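Local structure of periplasmic binding protein (Veillonella parvula, 4LJS) at residues Y78-Y83 / G296-D301; L250-G255 / V284-L289; I303-H308 / G318-I323. The protein probably captures a small ligand, such as a metal-bearing compound, outside the cytoplasmic membrane and delivers it to an uptake transporter. All blocks are in the same frame, centred on the assembly; numbering follows the deposited sequence.

Interaction 1: Y78-Y83 / G296-D301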
# COMPACT_ATOMS: atom_id res chain seq x y z
N TYR A 78 12.28 -1.16 5.76
CA TYR A 78 10.84 -1.03 5.54
C TYR A 78 10.42 -1.84 4.32
O TYR A 78 9.24 -2.02 4.09
CB TYR A 78 10.46 0.42 5.31
CG TYR A 78 10.64 1.31 6.51
CD1 TYR A 78 11.90 1.72 6.91
CD2 TYR A 78 9.54 1.77 7.23
CE1 TYR A 78 12.07 2.53 8.01
CE2 TYR A 78 9.70 2.59 8.32
CZ TYR A 78 10.97 2.97 8.70
OH TYR A 78 11.13 3.79 9.80
N VAL A 79 11.39 -2.28 3.53
CA VAL A 79 11.12 -3.10 2.36
C VAL A 79 11.07 -4.57 2.79
O VAL A 79 11.82 -4.97 3.68
CB VAL A 79 12.22 -2.89 1.29
CG1 VAL A 79 12.05 -3.82 0.11
CG2 VAL A 79 12.22 -1.44 0.83
N ARG A 80 10.17 -5.35 2.20
CA ARG A 80 10.10 -6.80 2.47
C ARG A 80 11.47 -7.42 2.28
O ARG A 80 12.15 -7.11 1.30
CB ARG A 80 9.10 -7.50 1.55
CG ARG A 80 7.65 -7.35 1.95
CD ARG A 80 6.71 -8.12 1.02
NE ARG A 80 6.76 -9.56 1.27
CZ ARG A 80 6.03 -10.18 2.20
NH1 ARG A 80 5.22 -9.48 2.97
NH2 ARG A 80 6.13 -11.49 2.36
N PRO A 81 11.88 -8.31 3.21
CA PRO A 81 13.21 -8.93 3.19
C PRO A 81 13.62 -9.44 1.81
O PRO A 81 14.74 -9.16 1.37
CB PRO A 81 13.06 -10.10 4.18
CG PRO A 81 12.01 -9.64 5.14
CD PRO A 81 11.06 -8.77 4.35
N GLU A 82 12.72 -10.14 1.12
CA GLU A 82 13.02 -10.73 -0.18
C GLU A 82 13.18 -9.71 -1.31
O GLU A 82 13.65 -10.06 -2.39
CB GLU A 82 11.95 -11.75 -0.58
CG GLU A 82 10.60 -11.13 -0.88
CD GLU A 82 9.57 -11.46 0.19
OE1 GLU A 82 8.43 -11.81 -0.17
OE2 GLU A 82 9.92 -11.36 1.39
N TYR A 83 12.78 -8.47 -1.06
CA TYR A 83 12.91 -7.41 -2.05
C TYR A 83 14.05 -6.44 -1.74
O TYR A 83 14.31 -5.51 -2.51
CB TYR A 83 11.58 -6.64 -2.19
CG TYR A 83 10.42 -7.50 -2.62
CD1 TYR A 83 10.61 -8.63 -3.41
CD2 TYR A 83 9.11 -7.19 -2.24
CE1 TYR A 83 9.55 -9.42 -3.81
CE2 TYR A 83 8.04 -7.98 -2.64
CZ TYR A 83 8.27 -9.09 -3.42
OH TYR A 83 7.21 -9.88 -3.82
N GLY A 296 -0.01 -1.24 -2.79
CA GLY A 296 0.42 -2.07 -3.90
C GLY A 296 0.66 -3.49 -3.39
O GLY A 296 -0.14 -4.02 -2.62
N ILE A 297 1.77 -4.09 -3.80
CA ILE A 297 2.09 -5.46 -3.40
C ILE A 297 2.09 -5.70 -1.88
O ILE A 297 1.88 -6.83 -1.44
CB ILE A 297 3.45 -5.93 -4.04
CG1 ILE A 297 3.57 -7.45 -4.00
CG2 ILE A 297 4.63 -5.26 -3.36
CD1 ILE A 297 2.44 -8.19 -4.68
N ARG A 298 2.29 -4.65 -1.08
CA ARG A 298 2.37 -4.80 0.38
C ARG A 298 0.99 -5.03 1.03
O ARG A 298 0.88 -5.21 2.25
CB ARG A 298 3.09 -3.62 1.04
CG ARG A 298 4.55 -3.43 0.59
CD ARG A 298 5.37 -4.69 0.84
NE ARG A 298 5.46 -5.01 2.26
CZ ARG A 298 6.36 -4.49 3.09
NH1 ARG A 298 7.26 -3.61 2.65
NH2 ARG A 298 6.36 -4.85 4.36
N LEU A 299 -0.05 -5.04 0.21
CA LEU A 299 -1.37 -5.45 0.66
C LEU A 299 -1.34 -6.86 1.27
O LEU A 299 -2.14 -7.19 2.14
CB LEU A 299 -2.37 -5.40 -0.50
CG LEU A 299 -3.80 -5.85 -0.20
CD1 LEU A 299 -4.37 -5.11 1.01
CD2 LEU A 299 -4.69 -5.64 -1.41
N LEU A 300 -0.40 -7.69 0.82
CA LEU A 300 -0.23 -9.03 1.38
C LEU A 300 0.07 -8.99 2.88
O LEU A 300 -0.44 -9.83 3.64
CB LEU A 300 0.88 -9.79 0.64
CG LEU A 300 1.13 -11.22 1.12
CD1 LEU A 300 -0.16 -12.06 1.06
CD2 LEU A 300 2.26 -11.89 0.34
N ASP A 301 0.88 -8.03 3.31
CA ASP A 301 1.23 -7.88 4.73
C ASP A 301 -0.01 -7.57 5.58
O ASP A 301 -0.18 -8.13 6.67
CB ASP A 301 2.28 -6.78 4.92
CG ASP A 301 3.64 -7.14 4.33
OD1 ASP A 301 3.82 -6.97 3.11
OD2 ASP A 301 4.53 -7.57 5.09
O HOH W 1 7.73 -3.17 5.88
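R298 carries the CG methylene of R80 over one face of its guanidinium, 3.2 Å from R298 NE to that carbon, and keeps its edge for polar partners. Y78 lies at this edge: R298 NH1 donates to Y78 O in the carbonyl plane, a nearly straight bond of 2.9 Å, and a water joins the same oxygen to R298 NH2. E56 of helix 52-60 forms a further salt bridge with R298 NH1. Elsewhere along the rim, R298 NE reaches D301 OD1 at 2.7 Å, almost straight at 171°, from above the carboxylate plane.

The R80 guanidinium is turned 77° from that of R298. L300 CD2 approaches it obliquely, and carboxylates occupy the edge: E82 OE1 receives R80 NE at 3.2 Å, and R80 NH1 makes a weak hydrogen bond, part of a salt bridge, to D301 OD1 at 2.9 Å. A bend at chi3 (75°) turns the charged end of R80 to D301 while its methylenes stay over R298. Arginine suits both places, being apolar along its methylenes and charged at its end; D301 is shared by both, OD1 taking R298 NE and R80 NH1. Beside the network, I297 CG2 touches Y83 CE2 obliquely at 4.4 Å.

This four-residue salt-bridge network ties the loop after strand 67-71 to the start of helix 299-310, consistent with the junction between the two lobes of a periplasmic binding protein.

Interaction 2: L250-G255 / V284-L289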
# COMPACT_ATOMS: atom_id res chain seq x y z
N LEU A 250 -3.85 -1.15 15.53
CA LEU A 250 -3.16 0.13 15.66
C LEU A 250 -2.34 0.41 14.40
O LEU A 250 -1.30 -0.20 14.18
CB LEU A 250 -2.24 0.12 16.88
CG LEU A 250 -2.90 0.03 18.26
CD1 LEU A 250 -1.84 0.17 19.35
CD2 LEU A 250 -3.98 1.09 18.42
N ILE A 251 -2.83 1.34 13.59
CA ILE A 251 -2.15 1.71 12.36
C ILE A 251 -0.99 2.66 12.65
O ILE A 251 -1.15 3.66 13.35
CB ILE A 251 -3.13 2.31 11.34
CG1 ILE A 251 -4.17 1.24 10.96
CG2 ILE A 251 -2.41 2.82 10.11
CD1 ILE A 251 -5.32 1.76 10.13
N VAL A 252 0.19 2.34 12.12
CA VAL A 252 1.39 3.14 12.38
C VAL A 252 2.05 3.58 11.10
O VAL A 252 2.34 2.75 10.23
CB VAL A 252 2.44 2.36 13.19
CG1 VAL A 252 3.53 3.31 13.70
CG2 VAL A 252 1.78 1.61 14.33
N SER A 253 2.31 4.88 10.98
CA SER A 253 2.96 5.42 9.80
C SER A 253 4.47 5.24 9.87
O SER A 253 5.02 4.96 10.94
CB SER A 253 2.64 6.91 9.65
OG SER A 253 3.17 7.64 10.74
N ASP A 254 5.15 5.39 8.76
CA ASP A 254 6.58 5.14 8.81
C ASP A 254 7.47 6.01 9.74
O ASP A 254 8.24 5.43 10.46
CB ASP A 254 7.21 4.77 7.45
CG ASP A 254 6.86 5.72 6.33
OD1 ASP A 254 6.24 6.76 6.55
OD2 ASP A 254 7.26 5.42 5.21
N GLY A 255 7.38 7.34 9.76
CA GLY A 255 8.25 8.05 10.68
C GLY A 255 8.03 7.68 12.13
O GLY A 255 8.93 7.81 12.96
N VAL A 284 -4.63 -6.49 20.58
CA VAL A 284 -4.30 -5.17 20.06
C VAL A 284 -3.01 -5.34 19.28
O VAL A 284 -1.97 -5.69 19.85
CB VAL A 284 -4.09 -4.16 21.20
CG1 VAL A 284 -3.73 -2.79 20.64
CG2 VAL A 284 -5.35 -4.09 22.09
N HIS A 285 -3.08 -5.12 17.97
CA HIS A 285 -1.94 -5.42 17.12
C HIS A 285 -1.55 -4.24 16.24
O HIS A 285 -2.40 -3.46 15.81
CB HIS A 285 -2.25 -6.62 16.23
CG HIS A 285 -2.96 -7.73 16.95
ND1 HIS A 285 -2.30 -8.67 17.71
CD2 HIS A 285 -4.28 -8.04 17.02
CE1 HIS A 285 -3.18 -9.51 18.22
NE2 HIS A 285 -4.38 -9.15 17.82
N PHE A 286 -0.25 -4.13 15.96
CA PHE A 286 0.27 -3.12 15.06
C PHE A 286 -0.08 -3.46 13.61
O PHE A 286 -0.04 -4.62 13.21
CB PHE A 286 1.80 -3.03 15.19
CG PHE A 286 2.25 -2.26 16.40
CD1 PHE A 286 1.76 -0.99 16.65
CD2 PHE A 286 3.17 -2.81 17.28
CE1 PHE A 286 2.19 -0.27 17.76
CE2 PHE A 286 3.61 -2.10 18.39
CZ PHE A 286 3.11 -0.82 18.64
N LEU A 287 -0.43 -2.44 12.84
CA LEU A 287 -0.72 -2.60 11.42
C LEU A 287 -0.04 -1.47 10.66
O LEU A 287 -0.44 -0.31 10.78
CB LEU A 287 -2.24 -2.61 11.19
CG LEU A 287 -2.79 -2.76 9.76
CD1 LEU A 287 -2.28 -4.03 9.09
CD2 LEU A 287 -4.32 -2.74 9.78
N PRO A 288 1.01 -1.79 9.89
CA PRO A 288 1.75 -0.74 9.19
C PRO A 288 0.91 -0.02 8.15
O PRO A 288 0.22 -0.66 7.34
CB PRO A 288 2.93 -1.49 8.54
CG PRO A 288 2.52 -2.93 8.53
CD PRO A 288 1.62 -3.12 9.71
N LEU A 289 0.94 1.31 8.20
CA LEU A 289 0.25 2.16 7.24
C LEU A 289 0.65 1.81 5.81
O LEU A 289 -0.20 1.78 4.91
CB LEU A 289 0.56 3.64 7.53
CG LEU A 289 -0.21 4.70 6.74
CD1 LEU A 289 -1.72 4.53 6.91
CD2 LEU A 289 0.21 6.11 7.17
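L250 and V252 spend both their backbone N-H groups and both their carbonyls on segment 284-289. L250 N donates to H285 O at 2.7 Å, and L250 O receives L287 N at 2.8 Å. One step on, V252 N donates to L287 O (3.0 Å) and V252 O takes L289 N at 2.9 Å, the straightest of the four at 173°. L287 thus uses its N and O on the two residues flanking I251, as parallel pairing requires, while I251 turns its own backbone to I200 of strand 196-203. L287 O also meets I251 CA in a C-H...O contact of 3.1 Å. P288, which has no N-H to offer, sits opposite V252 at a position where the bonds fall to its neighbours, so proline costs the pairing nothing.

Strands 247-252 and 284-288 run side by side with helices between them in sequence, a beta-alpha-beta crossover of a Rossmann-like lobe. Helix 260-268 covers the face bearing L250 and F286, whereas helix 299-310 packs on L287.

The side chains fill both faces with hydrocarbon. V252 holds CG2 anti to its carbonyl carbon, where the methyl meets F286 CD1 at 3.5 Å; the F286 ring turns an edge to L250 O. L250 CD1 touches V284 CG1. Valine suits position 252 because its branching at CB sets a methyl directly against the phenylalanine ring. Beyond the strands, L289 spreads its fork, CD1 against I251 CG2 (3.7 Å) and CD2 against S253 CB (3.6 Å); small S253 allows the leucine this close approach.

Interaction 3: I303-H308 / G318-I323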
# COMPACT_ATOMS: atom_id res chain seq x y z
N ILE A 303 -3.27 -8.10 4.74
CA ILE A 303 -4.15 -9.27 4.71
C ILE A 303 -3.76 -10.27 5.80
O ILE A 303 -4.61 -10.74 6.56
CB ILE A 303 -4.09 -10.00 3.35
CG1 ILE A 303 -4.83 -9.19 2.27
CG2 ILE A 303 -4.74 -11.37 3.45
CD1 ILE A 303 -4.58 -9.72 0.87
N ASP A 304 -2.47 -10.57 5.90
CA ASP A 304 -1.96 -11.49 6.91
C ASP A 304 -2.17 -11.01 8.34
O ASP A 304 -2.63 -11.77 9.20
CB ASP A 304 -0.48 -11.78 6.68
CG ASP A 304 -0.25 -12.70 5.48
OD1 ASP A 304 -1.24 -13.28 4.97
OD2 ASP A 304 0.91 -12.85 5.05
N ILE A 305 -1.86 -9.74 8.60
CA ILE A 305 -2.02 -9.19 9.94
C ILE A 305 -3.49 -9.14 10.34
O ILE A 305 -3.86 -9.55 11.45
CB ILE A 305 -1.38 -7.80 10.06
CG1 ILE A 305 0.14 -7.92 9.91
CG2 ILE A 305 -1.77 -7.14 11.39
CD1 ILE A 305 0.88 -6.60 9.93
N VAL A 306 -4.34 -8.67 9.44
CA VAL A 306 -5.75 -8.55 9.75
C VAL A 306 -6.44 -9.91 9.89
O VAL A 306 -7.18 -10.14 10.86
CB VAL A 306 -6.47 -7.63 8.76
CG1 VAL A 306 -7.95 -7.58 9.07
CG2 VAL A 306 -5.87 -6.22 8.82
N SER A 307 -6.19 -10.83 8.96
CA SER A 307 -6.80 -12.15 9.05
C SER A 307 -6.32 -12.90 10.29
O SER A 307 -7.11 -13.55 10.97
CB SER A 307 -6.53 -12.98 7.79
OG SER A 307 -5.16 -13.38 7.74
N HIS A 308 -5.03 -12.78 10.60
CA HIS A 308 -4.47 -13.46 11.76
C HIS A 308 -4.99 -12.85 13.07
O HIS A 308 -5.25 -13.58 14.02
CB HIS A 308 -2.94 -13.47 11.72
CG HIS A 308 -2.37 -14.44 10.73
ND1 HIS A 308 -2.89 -14.61 9.46
CD2 HIS A 308 -1.32 -15.30 10.82
CE1 HIS A 308 -2.19 -15.52 8.81
NE2 HIS A 308 -1.24 -15.96 9.62
N GLY A 318 0.00 -17.00 15.37
CA GLY A 318 0.09 -15.64 15.86
C GLY A 318 0.12 -14.57 14.78
O GLY A 318 0.28 -14.86 13.60
N VAL A 319 -0.04 -13.33 15.22
CA VAL A 319 -0.07 -12.18 14.33
C VAL A 319 1.34 -11.67 14.06
O VAL A 319 2.11 -11.43 15.00
CB VAL A 319 -0.91 -11.05 14.95
CG1 VAL A 319 -1.18 -9.95 13.93
CG2 VAL A 319 -2.21 -11.61 15.50
N PRO A 320 1.70 -11.51 12.78
CA PRO A 320 3.05 -11.07 12.39
C PRO A 320 3.41 -9.67 12.91
O PRO A 320 2.54 -8.79 12.96
CB PRO A 320 2.99 -11.06 10.85
CG PRO A 320 1.84 -11.98 10.50
CD PRO A 320 0.85 -11.81 11.61
N ASP A 321 4.67 -9.47 13.30
CA ASP A 321 5.18 -8.18 13.77
C ASP A 321 5.93 -7.48 12.65
O ASP A 321 6.64 -8.12 11.88
CB ASP A 321 6.17 -8.37 14.92
CG ASP A 321 5.51 -8.79 16.21
OD1 ASP A 321 6.05 -9.69 16.89
OD2 ASP A 321 4.47 -8.20 16.56
N LEU A 322 5.78 -6.16 12.56
CA LEU A 322 6.61 -5.37 11.64
C LEU A 322 7.27 -4.21 12.38
O LEU A 322 6.58 -3.32 12.87
CB LEU A 322 5.80 -4.91 10.41
CG LEU A 322 5.62 -5.94 9.28
CD1 LEU A 322 4.61 -7.04 9.62
CD2 LEU A 322 5.25 -5.27 7.97
N ILE A 323 8.60 -4.23 12.43
CA ILE A 323 9.42 -3.43 13.36
C ILE A 323 8.70 -3.03 14.66
O ILE A 323 9.01 -3.55 15.73
CB ILE A 323 10.05 -2.17 12.72
CG1 ILE A 323 10.99 -2.55 11.57
CG2 ILE A 323 10.83 -1.35 13.79
CD1 ILE A 323 11.95 -1.44 11.14
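The C-terminal tail of the chain doubles back along helix 299-310, the last helix, and lays V319, P320 and L322 against I305 and H308. I305 is the apolar centre. Its CG2, anti to the backbone N, meets V319 CG1 at 3.8 Å, the two side chains crossing at about a right angle. The longer branch, with CG1 anti to the carbonyl carbon (chi1 -66°), passes beside P320, CG1 nearest its O, and ends with I305 CD1 against L322 CD1, also 3.8 Å away. A branched isoleucine can therefore serve three tail residues from one helix position. V319 spreads its methyls similarly: CG1 goes to I305, while V319 CG2 rests 3.9 Å from H308 C.

The tail also covers the seam between this helix and strand 284-288 of the Rossmann-like lobe, since V319 reaches H285, L322 reaches P288, and I305 itself packs on L287 and P288.

H308 brings its ring edge to the tail: G318 O lies near the ring plane, 3.2 Å from H308 CD2. P320 CD touches H308 CB at 4.1 Å, the compact proline ring setting that carbon there. Elsewhere on the rim, H308 ND1 donates in plane to S307 OG (3.1 Å, 162°), and S307 OG in turn donates to I303 O at 2.9 Å, from the opposite face to S307 N. The bond to S307 would hold the ring's rotation, and Y315 stacks on the imidazole. With an alanine in place of H308, G318 O would probably lose the ring edge it meets, Y315 its stacking partner and S307 OG its donor. G318 has a positive phi of 101°, at which a side chain would collide with the preceding carbonyl, so glycine fits the start of the tail.

Interaction 2 is the buried one, interaction 1 is partly buried, and interaction 3 lies at the surface. Their chemistry follows: regular backbone bonds with hydrocarbon on both faces in 250-255/284-289, charged side chains where 78-83 meets 296-301, and apolar contact with a histidine edge in 303-308/318-323. Helix 299-310 serves interactions 1 and 3, its first turn, with the 3-10 turn before it, facing the loop and its later turns the tail, and it follows strand 284-288 of interaction 2 in the chain. Contacts also join the sites: L322 CD2 lies against D301 and R298, I305 and V319 pack on the strand, and Y78 OH approaches D254 O.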